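Local coordinates for putative hemin transport system, substrate-binding protein (Burkholderia cenocepacia J2315, PDB 5GIZ), which binds heme in the periplasm and probably passes it to an ABC-type hemin importer, as substrate-binding proteins of its family do, at residues V8-G13 and L69-A74; G34-C39 and G52-L57; S58-L63 and I82-G87. All coordinates share one frame; numbering follows the deposited sequence.

Overall arrangement
All three contacts lie in the lobe built on the parallel sheet 30-35, 6-11, 69-72, 91-94. Contact 1 joins its two central strands. Contact 2, centred about 9 Å away, ties the loop after edge strand 30-35 to residues 52-57; Asp36 OD1 accepts a hydrogen bond from Gly12 N at 2.7 Å. Contact 3, centred about 12 Å from each of the others, packs two helices over the sheet, where Leu62 CD2 is 4.0 Å from Val70 CG2. Heme-site residues, empty in this chain, gather at contact 2 (Thr37, Tyr53, Gln54, Arg55) and at Gly13 in contact 1; contact 3 lies farther off, the side chains of Leu62 and Gln54 being about 10 Å apart.

Contact 1: residues V8-G13 and L69-A74; sequences VIVIGG and LVLASA
Leu71 has CG anti to its carbonyl carbon (chi1 -52°) and chi2 extended at 173°, which brings CD1 up against two valines of the neighbouring strand: it is 4.1 Å from Val8 CG1 and 4.2 Å from CG2 of Val10, in one of the two deposited conformers of Val10. On the other face of the sheet the first torsion of Val70 sets CG1 opposite the backbone N, and this methyl meets Ile11 CG1 at 4.1 Å, the two branched chains crossing at a slant. The segments are neighbouring parallel strands, 8-11 and 69-72, at the centre of a four-stranded sheet. The ladder is regular: Ile9 N donates to Leu69 O at 3.0 Å, Leu71 N to Ile9 O at 2.9 Å and Ile11 N to Leu71 O at 2.8 Å. One rung further, Ser73 N still reaches Ile11 O at 2.9 Å, but this bond is bent to 138° at the hydrogen where the chains leave the sheet, Gly12 occupying the N-cap position of helix 13-23. Ser73 CB packs against the same oxygen at 3.3 Å. Leu15 and Ala16 of that helix cover Val10 on the Leu71 face, and Gln54 touches Ile11 on the other. Alternating valine, isoleucine and leucine side chains thus make both faces of the sheet apolar. The chemistry is that of a fully buried contact whose main-chain polar groups are paired between strands, followed directly in the chain by Gly13, a heme-site residue.

Contact 2: residues G34-C39 and G52-L57; sequences GADTTC and GYQRAL
Asp36 and Gln54 lie side by side and point the same way, with carboxylate and amide planes only 20° apart. The aspartate forms an Asx turn in the loop that follows strand 30-35: its OD2 accepts from Thr38 N at 3.0 Å, the donor standing above the carboxylate plane. Thr38 OG1 donates to the same oxygen at 2.6 Å, which receives it on its syn lone pair. These two bonds, with Gly12 N on OD1, probably fix the rotation of the carboxylate, whose OD2 also presses on Gln54 CB at a close 3.0 Å. Leu57 CD2 packs beneath, 4.0 Å from Asp36 CB. A single backbone bond joins the segments, Thr37 N to Gly52 O at 3.0 Å. Tyr53, the axial ligand of iron in heme-bound forms, has CG anti to its backbone N (chi1 172°), which brings the ring edge to Thr37 and the ring beside the methyl of Thr38. In the modelled conformer, one of two, Thr38 CG2 approaches it obliquely, 3.7 Å from Tyr53 CE1. Thr37, another heme-site residue, crosses the tyrosine at about a right angle and sets its hydroxyl at the ring edge, in plane, with OG1 3.6 Å from Tyr53 CD1.

Contact 3: residues S58-L63 and I82-G87; sequences SAEGLL and IAQVKG
Val85 packs against Ala59, Leu62 and Leu63, and the apolar contacts centre on its two methyls. CG2 is the branch inserted between the helices, 4.0 Å from Ala59 CB and equally 4.0 Å from Leu62 CD2, whose side chain crosses the valine at about a right angle. CG1, set anti to the backbone N (chi1 171°), touches Leu62 CD2 as well and also reaches Leu63 CD2 at 4.3 Å. The second kind of contact is a polar side chain laid over carbon. Gln84 is extended, so its whole length runs across Ala59: the amide OE1 sits 3.6 Å from Ala59 CB. Its NE2 reaches on to Glu60 CG at 4.0 Å, the amide and carboxylate planes being 29° apart. Here the exposed glutamine covers the Ala59 methyl with both stem and amide. Leu63 CD1 closes the far end against the backbone, 4.2 Å from Gln84 O. None of the hydrogen bonds runs between the two segments: Ser58 is the N-cap of helix 59-64, its OG accepting from Gly61 N at 2.9 Å. The short helix segments run in the same general direction, inclined by 36°, with axes 9.4 Å apart. Both flank strand 69-72 in sequence, and helix 79-87 forms the crossover of a beta-alpha-beta unit from that strand to 91-94. Below them, Val85 rests on Val92 of strand 91-94, while Leu62 leans on Pro67 in the loop leading into 69-72.

Contact 1: residues V8-G13 and L69-A74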
ATOM      1  N   VAL A   8      -2.506 -21.315  -6.110  1.00 12.23           N
ATOM      2  CA  VAL A   8      -2.037 -19.990  -6.406  1.00 12.13           C
ATOM      3  C   VAL A   8      -1.165 -19.426  -5.295  1.00 11.56           C
ATOM      4  O   VAL A   8      -1.518 -19.512  -4.121  1.00 11.66           O
ATOM      5  CB  VAL A   8      -3.246 -19.073  -6.696  1.00 12.57           C
ATOM      6  CG1 VAL A   8      -2.781 -17.668  -7.024  1.00 12.98           C
ATOM      7  CG2 VAL A   8      -4.119 -19.639  -7.790  1.00 13.09           C
ATOM      8  N   ILE A   9      -0.058 -18.790  -5.654  1.00 11.59           N
ATOM      9  CA  ILE A   9       0.748 -17.983  -4.760  1.00 11.81           C
ATOM     10  C   ILE A   9       0.641 -16.517  -5.170  1.00 11.51           C
ATOM     11  O   ILE A   9       0.634 -16.200  -6.355  1.00 11.49           O
ATOM     12  CB  ILE A   9       2.197 -18.489  -4.714  1.00 12.55           C
ATOM     13  CG1 ILE A   9       2.208 -19.882  -4.052  1.00 13.07           C
ATOM     14  CG2 ILE A   9       3.134 -17.468  -4.038  1.00 12.76           C
ATOM     15  CD1 ILE A   9       3.558 -20.553  -4.065  1.00 13.61           C
ATOM     16  N   VAL A  10       0.561 -15.630  -4.180  1.00 11.96           N
ATOM     17  CA  VAL A  10       0.377 -14.214  -4.475  0.50 12.13           C
ATOM     18  C   VAL A  10       1.498 -13.436  -3.789  1.00 12.30           C
ATOM     19  O   VAL A  10       1.775 -13.657  -2.613  1.00 12.45           O
ATOM     20  CB  VAL A  10      -1.018 -13.733  -4.022  0.50 12.17           C
ATOM     21  CG1 VAL A  10      -1.228 -12.267  -4.401  0.50 12.18           C
ATOM     22  CG2 VAL A  10      -2.106 -14.617  -4.603  0.50 12.45           C
ATOM     23  N   ILE A  11       2.104 -12.538  -4.529  1.00 12.68           N
ATOM     24  CA  ILE A  11       3.190 -11.686  -4.059  1.00 13.06           C
ATOM     25  C   ILE A  11       2.713 -10.269  -4.126  1.00 13.54           C
ATOM     26  O   ILE A  11       2.520  -9.769  -5.217  1.00 13.56           O
ATOM     27  CB  ILE A  11       4.505 -11.864  -4.853  1.00 13.89           C
ATOM     28  CG1 ILE A  11       4.911 -13.342  -5.038  1.00 14.63           C
ATOM     29  CG2 ILE A  11       5.555 -11.002  -4.171  1.00 14.38           C
ATOM     30  CD1 ILE A  11       5.058 -14.128  -3.798  1.00 14.63           C
ATOM     31  N   GLY A  12       2.588  -9.611  -2.972  1.00 13.41           N
ATOM     32  CA  GLY A  12       2.150  -8.256  -2.885  1.00 13.76           C
ATOM     33  C   GLY A  12       0.834  -8.173  -2.128  1.00 13.64           C
ATOM     34  O   GLY A  12      -0.191  -8.699  -2.545  1.00 14.02           O
ATOM     35  N   GLY A  13       0.866  -7.504  -0.991  1.00 13.74           N
ATOM     36  CA  GLY A  13      -0.289  -7.454  -0.132  1.00 13.65           C
ATOM     37  C   GLY A  13      -1.603  -7.047  -0.775  1.00 13.52           C
ATOM     38  O   GLY A  13      -2.662  -7.627  -0.522  1.00 13.09           O
ATOM     39  N   LEU A  69       0.191 -21.260 -10.398  1.00 15.00           N
ATOM     40  CA  LEU A  69       0.186 -19.863 -10.847  1.00 15.33           C
ATOM     41  C   LEU A  69       0.699 -18.973  -9.741  1.00 14.57           C
ATOM     42  O   LEU A  69       0.374 -19.200  -8.604  1.00 13.48           O
ATOM     43  CB  LEU A  69      -1.245 -19.500 -11.196  1.00 16.09           C
ATOM     44  CG  LEU A  69      -1.578 -18.049 -11.542  1.00 16.93           C
ATOM     45  CD1 LEU A  69      -0.849 -17.597 -12.794  1.00 18.14           C
ATOM     46  CD2 LEU A  69      -3.086 -17.866 -11.696  1.00 17.86           C
ATOM     47  N   VAL A  70       1.460 -17.945 -10.099  1.00 14.78           N
ATOM     48  CA  VAL A  70       1.916 -16.907  -9.216  1.00 14.82           C
ATOM     49  C   VAL A  70       1.399 -15.571  -9.768  1.00 15.02           C
ATOM     50  O   VAL A  70       1.644 -15.248 -10.921  1.00 15.57           O
ATOM     51  CB  VAL A  70       3.467 -16.859  -9.112  1.00 15.52           C
ATOM     52  CG1 VAL A  70       3.918 -15.648  -8.322  1.00 15.58           C
ATOM     53  CG2 VAL A  70       4.042 -18.159  -8.567  1.00 15.59           C
ATOM     54  N   LEU A  71       0.701 -14.819  -8.945  1.00 15.27           N
ATOM     55  CA  LEU A  71       0.333 -13.461  -9.220  1.00 15.56           C
ATOM     56  C   LEU A  71       1.313 -12.583  -8.503  1.00 14.97           C
ATOM     57  O   LEU A  71       1.419 -12.648  -7.281  1.00 14.45           O
ATOM     58  CB  LEU A  71      -1.079 -13.174  -8.716  1.00 16.13           C
ATOM     59  CG  LEU A  71      -2.155 -14.172  -9.182  1.00 17.59           C
ATOM     60  CD1 LEU A  71      -3.482 -13.840  -8.451  1.00 18.52           C
ATOM     61  CD2 LEU A  71      -2.264 -14.195 -10.662  1.00 18.96           C
ATOM     62  N   ALA A  72       2.055 -11.784  -9.266  1.00 14.89           N
ATOM     63  CA  ALA A  72       3.163 -11.039  -8.719  1.00 15.47           C
ATOM     64  C   ALA A  72       3.056  -9.562  -8.919  1.00 15.69           C
ATOM     65  O   ALA A  72       2.781  -9.075 -10.036  1.00 15.06           O
ATOM     66  CB  ALA A  72       4.472 -11.526  -9.341  1.00 16.12           C
ATOM     67  N   SER A  73       3.292  -8.839  -7.847  1.00 16.33           N
ATOM     68  CA  SER A  73       3.260  -7.386  -7.920  1.00 18.56           C
ATOM     69  C   SER A  73       4.500  -6.940  -8.669  1.00 19.94           C
ATOM     70  O   SER A  73       5.496  -7.688  -8.823  1.00 20.59           O
ATOM     71  CB  SER A  73       3.253  -6.814  -6.522  1.00 18.81           C
ATOM     72  OG  SER A  73       4.494  -7.097  -5.962  1.00 20.56           O
ATOM     73  N   ALA A  74       4.467  -5.656  -9.008  1.00 22.00           N
ATOM     74  CA  ALA A  74       5.589  -4.995  -9.667  1.00 23.39           C
ATOM     75  C   ALA A  74       6.871  -5.092  -8.837  1.00 24.78           C
ATOM     76  O   ALA A  74       7.954  -5.133  -9.380  1.00 25.65           O
ATOM     77  CB  ALA A  74       5.218  -3.527  -9.922  1.00 23.88           C
TER

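Contact 2: residues G34-C39 and G52-L57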
ATOM      1  N   GLY A  34       0.113 -19.756  -0.685  1.00 11.47           N
ATOM      2  CA  GLY A  34       1.325 -19.141  -0.212  1.00 11.41           C
ATOM      3  C   GLY A  34       1.326 -17.681  -0.650  1.00 10.98           C
ATOM      4  O   GLY A  34       0.532 -17.265  -1.539  1.00 10.87           O
ATOM      5  N   ALA A  35       2.205 -16.918  -0.018  1.00 11.63           N
ATOM      6  CA  ALA A  35       2.362 -15.473  -0.249  1.00 11.56           C
ATOM      7  C   ALA A  35       3.708 -14.993   0.244  1.00 12.41           C
ATOM      8  O   ALA A  35       4.450 -15.731   0.877  1.00 12.89           O
ATOM      9  CB  ALA A  35       1.265 -14.710   0.473  1.00 11.87           C
ATOM     10  N   ASP A  36       3.990 -13.727  -0.023  1.00 12.45           N
ATOM     11  CA  ASP A  36       5.148 -13.087   0.621  1.00 12.82           C
ATOM     12  C   ASP A  36       4.697 -12.462   1.942  1.00 13.01           C
ATOM     13  O   ASP A  36       3.491 -12.394   2.269  1.00 12.10           O
ATOM     14  CB  ASP A  36       5.730 -12.009  -0.267  1.00 13.27           C
ATOM     15  CG  ASP A  36       4.862 -10.803  -0.317  1.00 13.56           C
ATOM     16  OD1 ASP A  36       3.740 -10.950  -0.869  1.00 13.26           O
ATOM     17  OD2 ASP A  36       5.301  -9.748   0.211  1.00 14.49           O
ATOM     18  N   THR A  37       5.670 -11.988   2.706  1.00 13.96           N
ATOM     19  CA  THR A  37       5.377 -11.461   4.048  1.00 14.96           C
ATOM     20  C   THR A  37       4.520 -10.237   4.116  1.00 14.62           C
ATOM     21  O   THR A  37       3.964  -9.950   5.197  1.00 15.64           O
ATOM     22  CB  THR A  37       6.682 -11.154   4.770  1.00 16.32           C
ATOM     23  OG1 THR A  37       7.426 -10.172   4.044  1.00 17.65           O
ATOM     24  CG2 THR A  37       7.516 -12.431   4.938  1.00 17.18           C
ATOM     25  N   THR A  38       4.383  -9.500   3.021  1.00 14.51           N
ATOM     26  CA  THR A  38       3.526  -8.310   3.030  1.00 15.01           C
ATOM     27  C   THR A  38       2.043  -8.626   3.011  1.00 14.34           C
ATOM     28  O   THR A  38       1.204  -7.736   3.200  1.00 14.74           O
ATOM     29  CB  THR A  38       3.825  -7.309   1.886  1.00 15.90           C
ATOM     30  OG1 THR A  38       3.531  -7.865   0.608  1.00 16.94           O
ATOM     31  CG2 THR A  38       5.230  -6.843   1.911  1.00 16.92           C
ATOM     32  N   CYS A  39       1.682  -9.898   2.822  1.00 12.91           N
ATOM     33  CA  CYS A  39       0.281 -10.264   2.703  1.00 13.13           C
ATOM     34  C   CYS A  39      -0.283 -10.626   4.042  1.00 13.26           C
ATOM     35  O   CYS A  39      -0.368 -11.799   4.425  1.00 13.80           O
ATOM     36  CB  CYS A  39       0.085 -11.418   1.699  1.00 12.89           C
ATOM     37  SG  CYS A  39       0.630 -11.043   0.025  1.00 13.41           S
ATOM     38  N   GLY A  52       9.137 -15.470   1.835  1.00 15.39           N
ATOM     39  CA  GLY A  52      10.098 -14.410   1.842  1.00 16.20           C
ATOM     40  C   GLY A  52       9.452 -13.064   1.762  1.00 16.94           C
ATOM     41  O   GLY A  52       8.221 -12.952   1.528  1.00 16.00           O
ATOM     42  N   TYR A  53      10.254 -12.045   2.041  1.00 18.87           N
ATOM     43  CA  TYR A  53       9.796 -10.678   1.776  0.70 19.69           C
ATOM     44  C   TYR A  53       9.672 -10.513   0.261  1.00 19.05           C
ATOM     45  O   TYR A  53      10.367 -11.161  -0.501  1.00 18.62           O
ATOM     46  CB  TYR A  53      10.719  -9.595   2.386  0.70 21.53           C
ATOM     47  CG  TYR A  53      10.382  -8.159   1.970  0.70 22.80           C
ATOM     48  CD1 TYR A  53       9.182  -7.552   2.365  0.70 23.02           C
ATOM     49  CD2 TYR A  53      11.276  -7.400   1.180  0.70 23.76           C
ATOM     50  CE1 TYR A  53       8.875  -6.264   1.989  0.70 24.53           C
ATOM     51  CE2 TYR A  53      10.962  -6.109   0.798  0.70 24.94           C
ATOM     52  CZ  TYR A  53       9.766  -5.539   1.214  0.70 26.00           C
ATOM     53  OH  TYR A  53       9.442  -4.240   0.852  0.70 28.94           O
ATOM     54  N   GLN A  54       8.751  -9.650  -0.166  1.00 20.26           N
ATOM     55  CA  GLN A  54       8.405  -9.531  -1.594  1.00 21.06           C
ATOM     56  C   GLN A  54       9.590  -9.236  -2.511  1.00 20.07           C
ATOM     57  O   GLN A  54       9.592  -9.768  -3.600  1.00 17.89           O
ATOM     58  CB  GLN A  54       7.210  -8.594  -1.855  1.00 25.02           C
ATOM     59  CG  GLN A  54       7.497  -7.211  -2.315  1.00 28.31           C
ATOM     60  CD  GLN A  54       6.278  -6.310  -2.298  1.00 28.57           C
ATOM     61  OE1 GLN A  54       6.259  -5.347  -1.571  1.00 32.00           O
ATOM     62  NE2 GLN A  54       5.293  -6.604  -3.111  1.00 28.07           N
ATOM     63  N   ARG A  55      10.600  -8.504  -2.026  1.00 20.46           N
ATOM     64  CA  ARG A  55      11.839  -8.223  -2.786  0.53 22.05           C
ATOM     65  C   ARG A  55      12.973  -9.221  -2.548  1.00 22.32           C
ATOM     66  O   ARG A  55      14.065  -9.090  -3.122  1.00 23.90           O
ATOM     67  CB  ARG A  55      12.387  -6.848  -2.410  0.53 23.64           C
ATOM     68  CG  ARG A  55      11.454  -5.687  -2.643  0.53 25.57           C
ATOM     69  CD  ARG A  55      12.257  -4.402  -2.808  0.53 27.50           C
ATOM     70  NE  ARG A  55      12.735  -4.250  -4.183  0.53 29.34           N
ATOM     71  CZ  ARG A  55      14.003  -4.094  -4.579  0.53 30.28           C
ATOM     72  NH1 ARG A  55      15.015  -4.024  -3.713  0.53 31.25           N
ATOM     73  NH2 ARG A  55      14.255  -3.984  -5.876  0.53 30.01           N
ATOM     74  N   ALA A  56      12.748 -10.210  -1.696  1.00 21.91           N
ATOM     75  CA  ALA A  56      13.772 -11.195  -1.343  1.00 21.88           C
ATOM     76  C   ALA A  56      13.134 -12.583  -1.267  1.00 20.34           C
ATOM     77  O   ALA A  56      13.233 -13.265  -0.282  1.00 22.83           O
ATOM     78  CB  ALA A  56      14.445 -10.819  -0.023  1.00 22.74           C
ATOM     79  N   LEU A  57      12.487 -12.990  -2.350  1.00 18.52           N
ATOM     80  CA  LEU A  57      11.718 -14.240  -2.364  1.00 17.10           C
ATOM     81  C   LEU A  57      12.634 -15.437  -2.331  1.00 18.05           C
ATOM     82  O   LEU A  57      13.721 -15.400  -2.930  1.00 19.27           O
ATOM     83  CB  LEU A  57      10.820 -14.298  -3.593  1.00 16.59           C
ATOM     84  CG  LEU A  57       9.671 -13.302  -3.679  1.00 15.89           C
ATOM     85  CD1 LEU A  57       8.980 -13.332  -4.999  1.00 15.89           C
ATOM     86  CD2 LEU A  57       8.650 -13.559  -2.593  1.00 15.11           C
TER

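Contact 3: residues S58-L63 and I82-G87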
ATOM      1  N   SER A  58      12.210 -16.512  -1.658  1.00 17.94           N
ATOM      2  CA  SER A  58      12.853 -17.799  -1.780  1.00 17.93           C
ATOM      3  C   SER A  58      12.190 -18.594  -2.894  1.00 18.80           C
ATOM      4  O   SER A  58      11.065 -19.089  -2.735  1.00 17.57           O
ATOM      5  CB  SER A  58      12.747 -18.591  -0.488  1.00 17.82           C
ATOM      6  OG  SER A  58      13.195 -19.935  -0.657  1.00 18.87           O
ATOM      7  N   ALA A  59      12.892 -18.731  -4.022  1.00 19.49           N
ATOM      8  CA  ALA A  59      12.318 -19.456  -5.118  1.00 19.40           C
ATOM      9  C   ALA A  59      12.065 -20.921  -4.734  1.00 18.74           C
ATOM     10  O   ALA A  59      11.021 -21.483  -5.068  1.00 17.62           O
ATOM     11  CB  ALA A  59      13.189 -19.352  -6.353  1.00 19.72           C
ATOM     12  N   GLU A  60      13.016 -21.531  -4.023  1.00 20.35           N
ATOM     13  CA  GLU A  60      12.869 -22.891  -3.578  1.00 20.59           C
ATOM     14  C   GLU A  60      11.694 -23.061  -2.634  1.00 17.83           C
ATOM     15  O   GLU A  60      10.940 -24.017  -2.748  1.00 17.08           O
ATOM     16  CB  GLU A  60      14.118 -23.361  -2.820  1.00 24.12           C
ATOM     17  CG  GLU A  60      15.393 -23.176  -3.584  1.00 28.85           C
ATOM     18  CD  GLU A  60      16.170 -21.965  -3.095  1.00 32.84           C
ATOM     19  OE1 GLU A  60      17.191 -22.203  -2.390  1.00 39.83           O
ATOM     20  OE2 GLU A  60      15.786 -20.796  -3.377  1.00 29.32           O
ATOM     21  N   GLY A  61      11.553 -22.130  -1.700  1.00 17.35           N
ATOM     22  CA  GLY A  61      10.419 -22.162  -0.778  1.00 16.07           C
ATOM     23  C   GLY A  61       9.104 -22.026  -1.488  1.00 14.62           C
ATOM     24  O   GLY A  61       8.136 -22.763  -1.231  1.00 14.17           O
ATOM     25  N   LEU A  62       9.066 -21.066  -2.385  1.00 13.78           N
ATOM     26  CA  LEU A  62       7.892 -20.848  -3.214  1.00 12.78           C
ATOM     27  C   LEU A  62       7.540 -22.093  -4.020  1.00 13.14           C
ATOM     28  O   LEU A  62       6.399 -22.582  -3.997  1.00 12.12           O
ATOM     29  CB  LEU A  62       8.164 -19.597  -4.071  1.00 13.18           C
ATOM     30  CG  LEU A  62       6.985 -19.054  -4.866  1.00 12.94           C
ATOM     31  CD1 LEU A  62       7.257 -17.607  -5.297  1.00 13.16           C
ATOM     32  CD2 LEU A  62       6.682 -19.895  -6.117  1.00 13.35           C
ATOM     33  N   LEU A  63       8.525 -22.666  -4.704  1.00 13.05           N
ATOM     34  CA  LEU A  63       8.252 -23.877  -5.494  1.00 13.63           C
ATOM     35  C   LEU A  63       7.868 -25.054  -4.663  1.00 13.40           C
ATOM     36  O   LEU A  63       7.159 -25.937  -5.130  1.00 13.92           O
ATOM     37  CB  LEU A  63       9.448 -24.240  -6.405  1.00 14.38           C
ATOM     38  CG  LEU A  63       9.660 -23.229  -7.528  1.00 15.17           C
ATOM     39  CD1 LEU A  63      11.024 -23.405  -8.168  1.00 16.05           C
ATOM     40  CD2 LEU A  63       8.547 -23.278  -8.548  1.00 14.74           C
ATOM     41  N   ILE A  82      12.529 -14.838  -9.494  1.00 23.59           N
ATOM     42  CA  ILE A  82      11.420 -14.920 -10.453  1.00 23.80           C
ATOM     43  C   ILE A  82      11.817 -15.811 -11.623  1.00 25.02           C
ATOM     44  O   ILE A  82      11.040 -16.636 -12.129  1.00 24.48           O
ATOM     45  CB  ILE A  82      10.991 -13.524 -10.955  1.00 24.69           C
ATOM     46  CG1 ILE A  82      10.426 -12.667  -9.833  1.00 24.93           C
ATOM     47  CG2 ILE A  82       9.958 -13.653 -12.060  1.00 25.15           C
ATOM     48  CD1 ILE A  82       9.164 -13.227  -9.183  1.00 24.57           C
ATOM     49  N   ALA A  83      13.040 -15.638 -12.095  1.00 24.69           N
ATOM     50  CA  ALA A  83      13.480 -16.424 -13.216  1.00 24.82           C
ATOM     51  C   ALA A  83      13.515 -17.928 -12.878  1.00 24.39           C
ATOM     52  O   ALA A  83      13.167 -18.758 -13.726  1.00 25.23           O
ATOM     53  CB  ALA A  83      14.839 -15.930 -13.665  1.00 24.99           C
ATOM     54  N   GLN A  84      13.972 -18.281 -11.673  1.00 25.16           N
ATOM     55  CA  GLN A  84      13.990 -19.676 -11.248  1.00 25.75           C
ATOM     56  C   GLN A  84      12.564 -20.267 -11.210  1.00 24.87           C
ATOM     57  O   GLN A  84      12.354 -21.429 -11.585  1.00 24.41           O
ATOM     58  CB  GLN A  84      14.676 -19.839  -9.883  1.00 27.49           C
ATOM     59  CG  GLN A  84      14.902 -21.287  -9.491  1.00 30.26           C
ATOM     60  CD  GLN A  84      15.642 -21.468  -8.162  1.00 31.92           C
ATOM     61  OE1 GLN A  84      16.279 -20.539  -7.649  1.00 33.26           O
ATOM     62  NE2 GLN A  84      15.540 -22.668  -7.595  1.00 34.03           N
ATOM     63  N   VAL A  85      11.587 -19.467 -10.780  1.00 22.85           N
ATOM     64  CA  VAL A  85      10.195 -19.957 -10.717  1.00 22.00           C
ATOM     65  C   VAL A  85       9.599 -20.193 -12.104  1.00 22.17           C
ATOM     66  O   VAL A  85       8.974 -21.250 -12.389  1.00 21.84           O
ATOM     67  CB  VAL A  85       9.305 -18.985  -9.897  1.00 20.18           C
ATOM     68  CG1 VAL A  85       7.805 -19.344  -9.988  1.00 20.06           C
ATOM     69  CG2 VAL A  85       9.769 -18.935  -8.440  1.00 19.78           C
ATOM     70  N   LYS A  86       9.841 -19.247 -13.010  1.00 23.18           N
ATOM     71  CA  LYS A  86       9.394 -19.395 -14.369  1.00 23.50           C
ATOM     72  C   LYS A  86      10.094 -20.588 -15.015  1.00 23.76           C
ATOM     73  O   LYS A  86       9.471 -21.355 -15.739  1.00 23.97           O
ATOM     74  CB  LYS A  86       9.715 -18.122 -15.156  1.00 24.33           C
ATOM     75  CG  LYS A  86       8.777 -16.947 -14.837  1.00 24.73           C
ATOM     76  CD  LYS A  86       9.155 -15.748 -15.687  1.00 26.80           C
ATOM     77  CE  LYS A  86       8.400 -14.499 -15.301  1.00 28.20           C
ATOM     78  NZ  LYS A  86       9.039 -13.273 -15.869  1.00 30.38           N
ATOM     79  N   GLY A  87      11.381 -20.763 -14.719  1.00 24.57           N
ATOM     80  CA  GLY A  87      12.152 -21.864 -15.277  1.00 26.59           C
ATOM     81  C   GLY A  87      11.715 -23.245 -14.843  1.00 26.52           C
ATOM     82  O   GLY A  87      12.066 -24.249 -15.493  1.00 28.08           O
TER